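Chitin elicitor-binding protein (Oryza sativa subsp. japonica, PDB 5JCD) binds chitin oligosaccharides from fungal cell walls through its LysM-containing extracellular region and helps relay the signal that starts defence responses in rice. Local coordinates at residues R69-G74 / Q78-P83; N99-F104 / L128-P133; M145-S150 / A162-T167. All coordinates share one frame; numbering follows the deposited sequence.

In the fold
The three contacts follow one another along the chain and join a hairpin and two LysM domains through neighbouring contacts. Interaction 1 closes the hairpin of strands 63-72 and 76-79; interaction 2 joins the turn after helix 93-100 to the segment running out of strand 127-129; interaction 3 packs strand 145-150 against Y164, at the C-terminal end of helix 157-163. S79 N lies 2.9 Å from L132 O, linking interactions 1 and 2, and F104 CE1 meets A148 CB at 3.6 Å, linking 2 and 3. Interactions 1 and 3, centres about 20 Å apart, share a sheet without touching. Between side chains, I130 is about 6 Å from chitin-binding N114, and Y149 about 7 Å from chitin-binding L183; Y149 is about 10 Å from a bound N-acetylglucosamine.

Interaction 1 of 3, residues R69-G74 / Q78-P83; sequences RCRCNG and QSDRLP
R71 and Q78 face each other as an antiparallel hydrogen-bonded pair, and the tight part of this contact is their backbone. R71 N reaches Q78 O at 2.8 Å in an almost straight bond (176°), and the return bond from Q78 N to R71 O matches it. Beyond the next, non-hydrogen-bonded pair, C70 with S79, D80 N adds a more bent bond to R69 O at 2.8 Å.

The outer side is looser and built from charged chains. With its CG anti to the backbone N (chi1 -169°), D80 turns its carboxylate between R69 and R71. R69 is modelled in a salt bridge with D80, but the atoms lie too close for the detail to be trusted. The extended chain of R71 crosses D80 at a slant, its CD 3.7 Å from D80 OD1. A water donates to D80 OD2 and accepts only weakly from R71 NH1, a loose link.

C70 turns away from this polar side into a disulfide with C134, and C72 into one with C5. The hairpin lies within the mixed sheet, strand 63-72 pairing also with strand 12-20 and strand 76-79 also with strand 133-134.

Interaction 2 of 3, residues N99-F104 / L128-P133; sequences NVFNAF and LWIPLP
F101 to F104 form a type I' beta turn, closed by F104 N to F101 O, that brings both phenylalanines to the segment 128-133 without a hydrogen bond between the two segments. I130 packs on F101. Its CG2 sits above the middle of the F101 ring, 4.0 Å from the centroid and 10° off the normal, a CH-pi contact. I130 CG1 lies over the same face nearer the rim, 3.7 Å from F101 CE2; I130 chi1 (-52°), with CG1 beside the backbone N and CG2 anti to it, puts both branches there. V100 CG1 lies over the opposite face, toward the rim, while L132 CD2 approaches F101 CD1 obliquely at 4.4 Å.

F104 uses its stem instead of its ring: CB meets P133 CD at 3.9 Å, and P133 CG lies 3.5 Å from F104 O. All five touching residues are buried. Replacing F101 by an alanine is likely to leave I130 CG2 without its aromatic surface and open a gap between V100 and I130.

I110 of helix 107-113 also touches I130, and I96 of helix 93-100 touches F101. This apolar core between helices and strand is that of the beta-alpha-alpha-beta LysM fold.

Interaction 3 of 3, residues M145-S150 / A162-T167; sequences MHLAYS and AKYGVT
Y149 and Y164 make the aromatic part of this contact, an offset edge-to-face pair with centroids 5.6 Å apart and planes at 71°. Y164 presents its edge toward the face of Y149. Its CE2 comes within 3.8 Å of Y149 CE1, and Y164 OH lies 3.6 Å from that same carbon, so the phenol end of Y164 is set against carbon here. The hydroxyl of Y149 serves another partner: it hydrogen-bonds to E155.

The CH-pi part comes from L147, two residues earlier on the same side of the strand. In both L147 and Y149 (chi1 -179° in the latter) CG stands anti to the backbone N, which sends the two chains to the side where Y164 lies. L147 crosses Y164 at about a right angle and lays CD2 over one face of its ring, 4.1 Å from the centroid and 25° off the normal. K163 CG lies over the opposite face, leaving the ring between a methyl of the strand and the aliphatic chain of its own neighbour.

Both segments belong to the second LysM domain, where the end of helix 157-163 packs on strands 145-150 and 188-193, with Y149 about 7 Å, side chain to side chain, from chitin-binding L183. V191 touches both tyrosines, as does L18 of strand 12-20.

Backbone hydrogen bonds end the helix just where Y164 leaves it. In this Schellman motif G165 N bonds to A162 O at 3.0 Å and V166 N to A161 O; G165, at positive phi, is the C-prime residue.

Interaction 1 of 3, residues R69-G74 / Q78-P83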
loop_
_atom_site.group_PDB
_atom_site.type_symbol
_atom_site.label_atom_id
_atom_site.label_comp_id
_atom_site.label_asym_id
_atom_site.label_seq_id
_atom_site.Cartn_x
_atom_site.Cartn_y
_atom_site.Cartn_z
ATOM N N ARG A 69 8.427 -0.246 5.759
ATOM C CA ARG A 69 9.630 -0.823 5.218
ATOM C C ARG A 69 9.311 -1.824 4.138
ATOM O O ARG A 69 8.568 -2.760 4.350
ATOM C CB ARG A 69 10.462 -1.469 6.323
ATOM C CG ARG A 69 11.968 -1.377 6.070
ATOM C CD ARG A 69 12.668 -2.680 6.414
ATOM N NE ARG A 69 12.344 -3.097 7.775
ATOM C CZ ARG A 69 12.705 -4.257 8.308
ATOM N NH1 ARG A 69 13.406 -5.118 7.588
ATOM N NH2 ARG A 69 12.371 -4.554 9.558
ATOM N N CYS A 70 9.848 -1.582 2.953
ATOM C CA CYS A 70 9.698 -2.506 1.855
ATOM C C CYS A 70 10.892 -3.452 1.761
ATOM O O CYS A 70 12.038 -3.052 1.935
ATOM C CB CYS A 70 9.572 -1.725 0.549
ATOM S SG CYS A 70 9.369 -2.768 -0.904
ATOM N N ARG A 71 10.614 -4.720 1.510
ATOM C CA ARG A 71 11.655 -5.683 1.194
ATOM C C ARG A 71 11.445 -6.277 -0.182
ATOM O O ARG A 71 10.324 -6.657 -0.538
ATOM C CB ARG A 71 11.721 -6.803 2.232
ATOM C CG ARG A 71 12.635 -7.929 1.817
ATOM C CD ARG A 71 12.900 -8.947 2.922
ATOM N NE ARG A 71 13.747 -10.045 2.434
ATOM C CZ ARG A 71 14.952 -10.365 2.903
ATOM N NH1 ARG A 71 15.513 -9.673 3.893
ATOM N NH2 ARG A 71 15.603 -11.392 2.372
ATOM N N CYS A 72 12.524 -6.340 -0.959
ATOM C CA CYS A 72 12.481 -6.922 -2.291
ATOM C C CYS A 72 12.933 -8.374 -2.209
ATOM O O CYS A 72 13.879 -8.686 -1.494
ATOM C CB CYS A 72 13.362 -6.126 -3.255
ATOM S SG CYS A 72 12.702 -4.492 -3.671
ATOM N N ASN A 73 12.219 -9.276 -2.869
ATOM C CA ASN A 73 12.671 -10.663 -2.900
ATOM C C ASN A 73 13.296 -11.157 -4.198
ATOM O O ASN A 73 13.483 -12.354 -4.361
ATOM C CB ASN A 73 11.561 -11.633 -2.479
ATOM C CG ASN A 73 10.410 -11.688 -3.454
ATOM O OD1 ASN A 73 10.474 -11.170 -4.569
ATOM N ND2 ASN A 73 9.361 -12.394 -3.057
ATOM N N GLY A 74 13.582 -10.257 -5.127
ATOM C CA GLY A 74 14.164 -10.648 -6.401
ATOM C C GLY A 74 13.172 -10.525 -7.539
ATOM O O GLY A 74 13.559 -10.357 -8.699
ATOM N N GLN A 78 7.594 -6.275 -1.120
ATOM C CA GLN A 78 6.480 -6.449 -0.191
ATOM C C GLN A 78 6.788 -5.741 1.108
ATOM O O GLN A 78 7.948 -5.634 1.486
ATOM C CB GLN A 78 6.245 -7.944 0.085
ATOM C CG GLN A 78 5.939 -8.713 -1.190
ATOM C CD GLN A 78 6.114 -10.190 -1.031
ATOM O OE1 GLN A 78 7.056 -10.649 -0.383
ATOM N NE2 GLN A 78 5.179 -10.955 -1.591
ATOM N N SER A 79 5.757 -5.252 1.785
ATOM C CA SER A 79 5.940 -4.669 3.108
ATOM C C SER A 79 6.565 -5.763 3.987
ATOM O O SER A 79 6.155 -6.922 3.951
ATOM C CB SER A 79 4.599 -4.181 3.665
ATOM O OG SER A 79 3.656 -5.233 3.766
ATOM N N ASP A 80 7.594 -5.404 4.735
ATOM C CA ASP A 80 8.515 -6.390 5.297
ATOM C C ASP A 80 7.994 -7.116 6.549
ATOM O O ASP A 80 8.238 -6.687 7.680
ATOM C CB ASP A 80 9.834 -5.695 5.580
ATOM C CG ASP A 80 10.946 -6.658 5.918
ATOM O OD1 ASP A 80 10.757 -7.880 5.801
ATOM O OD2 ASP A 80 12.032 -6.169 6.261
ATOM N N ARG A 81 7.298 -8.226 6.329
ATOM C CA ARG A 81 6.676 -9.030 7.394
ATOM C C ARG A 81 5.700 -8.246 8.268
ATOM O O ARG A 81 5.300 -8.718 9.320
ATOM C CB ARG A 81 7.723 -9.778 8.233
ATOM C CG ARG A 81 8.640 -10.663 7.393
ATOM C CD ARG A 81 7.886 -11.866 6.848
ATOM N NE ARG A 81 8.533 -12.469 5.681
ATOM C CZ ARG A 81 8.304 -13.710 5.252
ATOM N NH1 ARG A 81 7.452 -14.498 5.906
ATOM N NH2 ARG A 81 8.931 -14.170 4.176
ATOM N N LEU A 82 5.319 -7.058 7.804
ATOM C CA LEU A 82 4.301 -6.217 8.427
ATOM C C LEU A 82 3.459 -5.653 7.306
ATOM O O LEU A 82 3.926 -5.590 6.163
ATOM C CB LEU A 82 4.957 -5.070 9.184
ATOM C CG LEU A 82 5.698 -5.503 10.442
ATOM C CD1 LEU A 82 6.614 -4.398 10.956
ATOM C CD2 LEU A 82 4.668 -5.899 11.497
ATOM N N PRO A 83 2.210 -5.262 7.601
ATOM C CA PRO A 83 1.515 -5.374 8.879
ATOM C C PRO A 83 1.011 -6.794 9.151
ATOM O O PRO A 83 0.964 -7.623 8.245
ATOM C CB PRO A 83 0.334 -4.429 8.704
ATOM C CG PRO A 83 0.049 -4.468 7.273
ATOM C CD PRO A 83 1.354 -4.634 6.579
HETATM O O HOH W 1 14.503 -7.209 6.027
#

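Interaction 2 of 3, residues N99-F104 / L128-P133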
loop_
_atom_site.group_PDB
_atom_site.type_symbol
_atom_site.label_atom_id
_atom_site.label_comp_id
_atom_site.label_asym_id
_atom_site.label_seq_id
_atom_site.Cartn_x
_atom_site.Cartn_y
_atom_site.Cartn_z
ATOM N N ASN A 99 -11.891 -5.154 1.999
ATOM C CA ASN A 99 -12.580 -4.298 2.955
ATOM C C ASN A 99 -11.682 -3.743 4.047
ATOM O O ASN A 99 -12.058 -2.792 4.734
ATOM C CB ASN A 99 -13.778 -5.028 3.571
ATOM C CG ASN A 99 -14.702 -5.607 2.513
ATOM O OD1 ASN A 99 -14.886 -5.017 1.459
ATOM N ND2 ASN A 99 -15.238 -6.796 2.771
ATOM N N VAL A 100 -10.529 -4.371 4.260
ATOM C CA VAL A 100 -9.563 -3.821 5.216
ATOM C C VAL A 100 -8.357 -3.127 4.541
ATOM O O VAL A 100 -7.932 -2.050 4.957
ATOM C CB VAL A 100 -9.079 -4.888 6.200
ATOM C CG1 VAL A 100 -8.259 -4.246 7.319
ATOM C CG2 VAL A 100 -10.275 -5.615 6.781
ATOM N N PHE A 101 -7.833 -3.737 3.484
ATOM C CA PHE A 101 -6.623 -3.242 2.849
ATOM C C PHE A 101 -6.821 -2.720 1.421
ATOM O O PHE A 101 -5.911 -2.813 0.568
ATOM C CB PHE A 101 -5.538 -4.307 2.930
ATOM C CG PHE A 101 -5.193 -4.668 4.336
ATOM C CD1 PHE A 101 -4.427 -3.814 5.113
ATOM C CD2 PHE A 101 -5.682 -5.839 4.909
ATOM C CE1 PHE A 101 -4.125 -4.120 6.421
ATOM C CE2 PHE A 101 -5.388 -6.164 6.226
ATOM C CZ PHE A 101 -4.604 -5.307 6.985
ATOM N N ASN A 102 -8.020 -2.191 1.165
ATOM C CA ASN A 102 -8.262 -1.412 -0.035
ATOM C C ASN A 102 -8.038 -2.221 -1.309
ATOM O O ASN A 102 -7.857 -1.652 -2.379
ATOM C CB ASN A 102 -7.299 -0.194 -0.073
ATOM C CG ASN A 102 -7.579 0.850 0.999
ATOM O OD1 ASN A 102 -6.867 1.852 1.085
ATOM N ND2 ASN A 102 -8.618 0.648 1.795
ATOM N N ALA A 103 -8.050 -3.543 -1.196
ATOM C CA ALA A 103 -7.636 -4.413 -2.302
ATOM C C ALA A 103 -6.230 -4.085 -2.836
ATOM O O ALA A 103 -5.939 -4.339 -4.007
ATOM C CB ALA A 103 -8.668 -4.391 -3.446
ATOM N N PHE A 104 -5.353 -3.555 -1.979
ATOM C CA PHE A 104 -3.949 -3.392 -2.371
ATOM C C PHE A 104 -3.297 -4.744 -2.585
ATOM O O PHE A 104 -2.281 -4.845 -3.263
ATOM C CB PHE A 104 -3.134 -2.575 -1.350
ATOM C CG PHE A 104 -3.316 -1.100 -1.482
ATOM C CD1 PHE A 104 -3.028 -0.461 -2.682
ATOM C CD2 PHE A 104 -3.752 -0.342 -0.407
ATOM C CE1 PHE A 104 -3.195 0.918 -2.824
ATOM C CE2 PHE A 104 -3.928 1.032 -0.539
ATOM C CZ PHE A 104 -3.642 1.663 -1.749
ATOM N N LEU A 128 -1.936 -13.168 10.162
ATOM C CA LEU A 128 -1.615 -13.175 8.739
ATOM C C LEU A 128 -0.661 -12.020 8.419
ATOM O O LEU A 128 -0.851 -10.891 8.892
ATOM C CB LEU A 128 -2.888 -13.030 7.900
ATOM C CG LEU A 128 -4.030 -14.040 7.998
ATOM C CD1 LEU A 128 -5.255 -13.525 7.255
ATOM C CD2 LEU A 128 -3.590 -15.375 7.424
ATOM N N TRP A 129 0.379 -12.306 7.642
ATOM C CA TRP A 129 1.237 -11.252 7.103
ATOM C C TRP A 129 0.574 -10.688 5.858
ATOM O O TRP A 129 0.349 -11.417 4.898
ATOM C CB TRP A 129 2.613 -11.810 6.727
ATOM C CG TRP A 129 3.462 -10.845 5.925
ATOM C CD1 TRP A 129 3.511 -9.478 6.064
ATOM C CD2 TRP A 129 4.349 -11.166 4.839
ATOM N NE1 TRP A 129 4.386 -8.940 5.154
ATOM C CE2 TRP A 129 4.917 -9.945 4.386
ATOM C CE3 TRP A 129 4.732 -12.365 4.213
ATOM C CZ2 TRP A 129 5.845 -9.884 3.332
ATOM C CZ3 TRP A 129 5.660 -12.306 3.161
ATOM C CH2 TRP A 129 6.203 -11.066 2.729
ATOM N N ILE A 130 0.297 -9.389 5.855
ATOM C CA ILE A 130 -0.273 -8.744 4.680
ATOM C C ILE A 130 0.855 -8.102 3.843
ATOM O O ILE A 130 1.465 -7.123 4.261
ATOM C CB ILE A 130 -1.294 -7.662 5.100
ATOM C CG1 ILE A 130 -2.331 -8.235 6.076
ATOM C CG2 ILE A 130 -1.953 -7.026 3.888
ATOM C CD1 ILE A 130 -3.158 -9.399 5.521
ATOM N N PRO A 131 1.130 -8.649 2.652
ATOM C CA PRO A 131 2.218 -8.122 1.821
ATOM C C PRO A 131 1.815 -6.904 0.980
ATOM O O PRO A 131 1.629 -7.041 -0.223
ATOM C CB PRO A 131 2.511 -9.286 0.880
ATOM C CG PRO A 131 1.152 -9.930 0.688
ATOM C CD PRO A 131 0.445 -9.785 2.016
ATOM N N LEU A 132 1.703 -5.732 1.590
ATOM C CA LEU A 132 1.448 -4.501 0.826
ATOM C C LEU A 132 2.463 -4.318 -0.305
ATOM O O LEU A 132 3.675 -4.554 -0.135
ATOM C CB LEU A 132 1.481 -3.290 1.755
ATOM C CG LEU A 132 0.545 -3.417 2.959
ATOM C CD1 LEU A 132 0.774 -2.295 3.929
ATOM C CD2 LEU A 132 -0.909 -3.399 2.474
ATOM N N PRO A 133 1.972 -3.913 -1.476
ATOM C CA PRO A 133 2.844 -3.812 -2.645
ATOM C C PRO A 133 3.805 -2.613 -2.586
ATOM O O PRO A 133 3.444 -1.497 -2.193
ATOM C CB PRO A 133 1.849 -3.663 -3.796
ATOM C CG PRO A 133 0.693 -2.952 -3.177
ATOM C CD PRO A 133 0.621 -3.389 -1.742
#

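Interaction 3 of 3, residues M145-S150 / A162-T167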
loop_
_atom_site.group_PDB
_atom_site.type_symbol
_atom_site.label_atom_id
_atom_site.label_comp_id
_atom_site.label_asym_id
_atom_site.label_seq_id
_atom_site.Cartn_x
_atom_site.Cartn_y
_atom_site.Cartn_z
ATOM N N MET A 145 10.391 7.284 -3.876
ATOM C CA MET A 145 9.574 6.572 -2.926
ATOM C C MET A 145 8.353 6.013 -3.649
ATOM O O MET A 145 7.569 6.771 -4.221
ATOM C CB MET A 145 9.114 7.505 -1.802
ATOM C CG MET A 145 8.537 6.722 -0.608
ATOM S SD MET A 145 7.356 7.637 0.364
ATOM C CE MET A 145 8.244 9.150 0.694
ATOM N N HIS A 146 8.211 4.694 -3.658
ATOM C CA HIS A 146 7.039 4.085 -4.290
ATOM C C HIS A 146 5.763 4.160 -3.450
ATOM O O HIS A 146 5.718 3.724 -2.306
ATOM C CB HIS A 146 7.334 2.650 -4.689
ATOM C CG HIS A 146 8.340 2.543 -5.792
ATOM N ND1 HIS A 146 7.988 2.481 -7.117
ATOM C CD2 HIS A 146 9.692 2.488 -5.752
ATOM C CE1 HIS A 146 9.081 2.376 -7.857
ATOM N NE2 HIS A 146 10.124 2.382 -7.053
ATOM N N LEU A 147 4.722 4.704 -4.058
ATOM C CA LEU A 147 3.432 4.889 -3.419
ATOM C C LEU A 147 2.381 4.066 -4.137
ATOM O O LEU A 147 2.221 4.177 -5.357
ATOM C CB LEU A 147 3.029 6.353 -3.479
ATOM C CG LEU A 147 1.642 6.747 -2.974
ATOM C CD1 LEU A 147 1.542 6.548 -1.469
ATOM C CD2 LEU A 147 1.290 8.195 -3.341
ATOM N N ALA A 148 1.696 3.221 -3.374
ATOM C CA ALA A 148 0.579 2.438 -3.881
ATOM C C ALA A 148 -0.643 3.309 -3.854
ATOM O O ALA A 148 -1.003 3.840 -2.795
ATOM C CB ALA A 148 0.356 1.195 -3.030
ATOM N N TYR A 149 -1.272 3.460 -5.020
ATOM C CA TYR A 149 -2.376 4.397 -5.202
ATOM C C TYR A 149 -3.598 3.716 -5.824
ATOM O O TYR A 149 -3.483 3.071 -6.879
ATOM C CB TYR A 149 -1.920 5.531 -6.102
ATOM C CG TYR A 149 -2.961 6.569 -6.330
ATOM C CD1 TYR A 149 -3.161 7.585 -5.402
ATOM C CD2 TYR A 149 -3.735 6.564 -7.489
ATOM C CE1 TYR A 149 -4.130 8.556 -5.598
ATOM C CE2 TYR A 149 -4.705 7.545 -7.705
ATOM C CZ TYR A 149 -4.896 8.526 -6.744
ATOM O OH TYR A 149 -5.826 9.494 -6.922
ATOM N N SER A 150 -4.753 3.834 -5.161
ATOM C CA SER A 150 -5.994 3.296 -5.690
ATOM C C SER A 150 -6.751 4.358 -6.487
ATOM O O SER A 150 -7.201 5.343 -5.923
ATOM C CB SER A 150 -6.877 2.760 -4.554
ATOM O OG SER A 150 -8.105 2.251 -5.058
ATOM N N ALA A 162 0.321 14.297 -12.500
ATOM C CA ALA A 162 0.646 15.685 -12.181
ATOM C C ALA A 162 0.564 15.927 -10.696
ATOM O O ALA A 162 1.449 16.557 -10.127
ATOM C CB ALA A 162 -0.264 16.663 -12.928
ATOM N N LYS A 163 -0.490 15.427 -10.066
ATOM C CA LYS A 163 -0.622 15.593 -8.624
ATOM C C LYS A 163 0.613 15.031 -7.873
ATOM O O LYS A 163 0.963 15.511 -6.802
ATOM C CB LYS A 163 -1.928 14.978 -8.071
ATOM C CG LYS A 163 -1.868 14.956 -6.545
ATOM C CD LYS A 163 -3.152 14.856 -5.770
ATOM C CE LYS A 163 -2.824 15.274 -4.319
ATOM N NZ LYS A 163 -3.985 15.377 -3.399
ATOM N N TYR A 164 1.274 14.020 -8.425
ATOM C CA TYR A 164 2.420 13.444 -7.728
ATOM C C TYR A 164 3.755 13.871 -8.316
ATOM O O TYR A 164 4.785 13.240 -8.053
ATOM C CB TYR A 164 2.297 11.914 -7.593
ATOM C CG TYR A 164 1.189 11.579 -6.619
ATOM C CD1 TYR A 164 1.312 11.916 -5.271
ATOM C CD2 TYR A 164 0.005 10.967 -7.044
ATOM C CE1 TYR A 164 0.288 11.653 -4.374
ATOM C CE2 TYR A 164 -1.025 10.686 -6.143
ATOM C CZ TYR A 164 -0.874 11.031 -4.820
ATOM O OH TYR A 164 -1.887 10.775 -3.938
ATOM N N GLY A 165 3.721 14.931 -9.123
ATOM C CA GLY A 165 4.937 15.546 -9.650
ATOM C C GLY A 165 5.700 14.536 -10.470
ATOM O O GLY A 165 6.919 14.400 -10.392
ATOM N N VAL A 166 4.941 13.798 -11.251
ATOM C CA VAL A 166 5.491 12.765 -12.074
ATOM C C VAL A 166 4.993 12.958 -13.495
ATOM O O VAL A 166 3.945 13.555 -13.725
ATOM C CB VAL A 166 5.131 11.384 -11.468
ATOM C CG1 VAL A 166 4.717 10.375 -12.513
ATOM C CG2 VAL A 166 6.275 10.881 -10.615
ATOM N N THR A 167 5.800 12.533 -14.449
ATOM C CA THR A 167 5.398 12.545 -15.842
ATOM C C THR A 167 4.348 11.465 -16.121
ATOM O O THR A 167 4.436 10.347 -15.599
ATOM C CB THR A 167 6.640 12.381 -16.747
ATOM O OG1 THR A 167 6.936 13.644 -17.354
ATOM C CG2 THR A 167 6.396 11.395 -17.839
#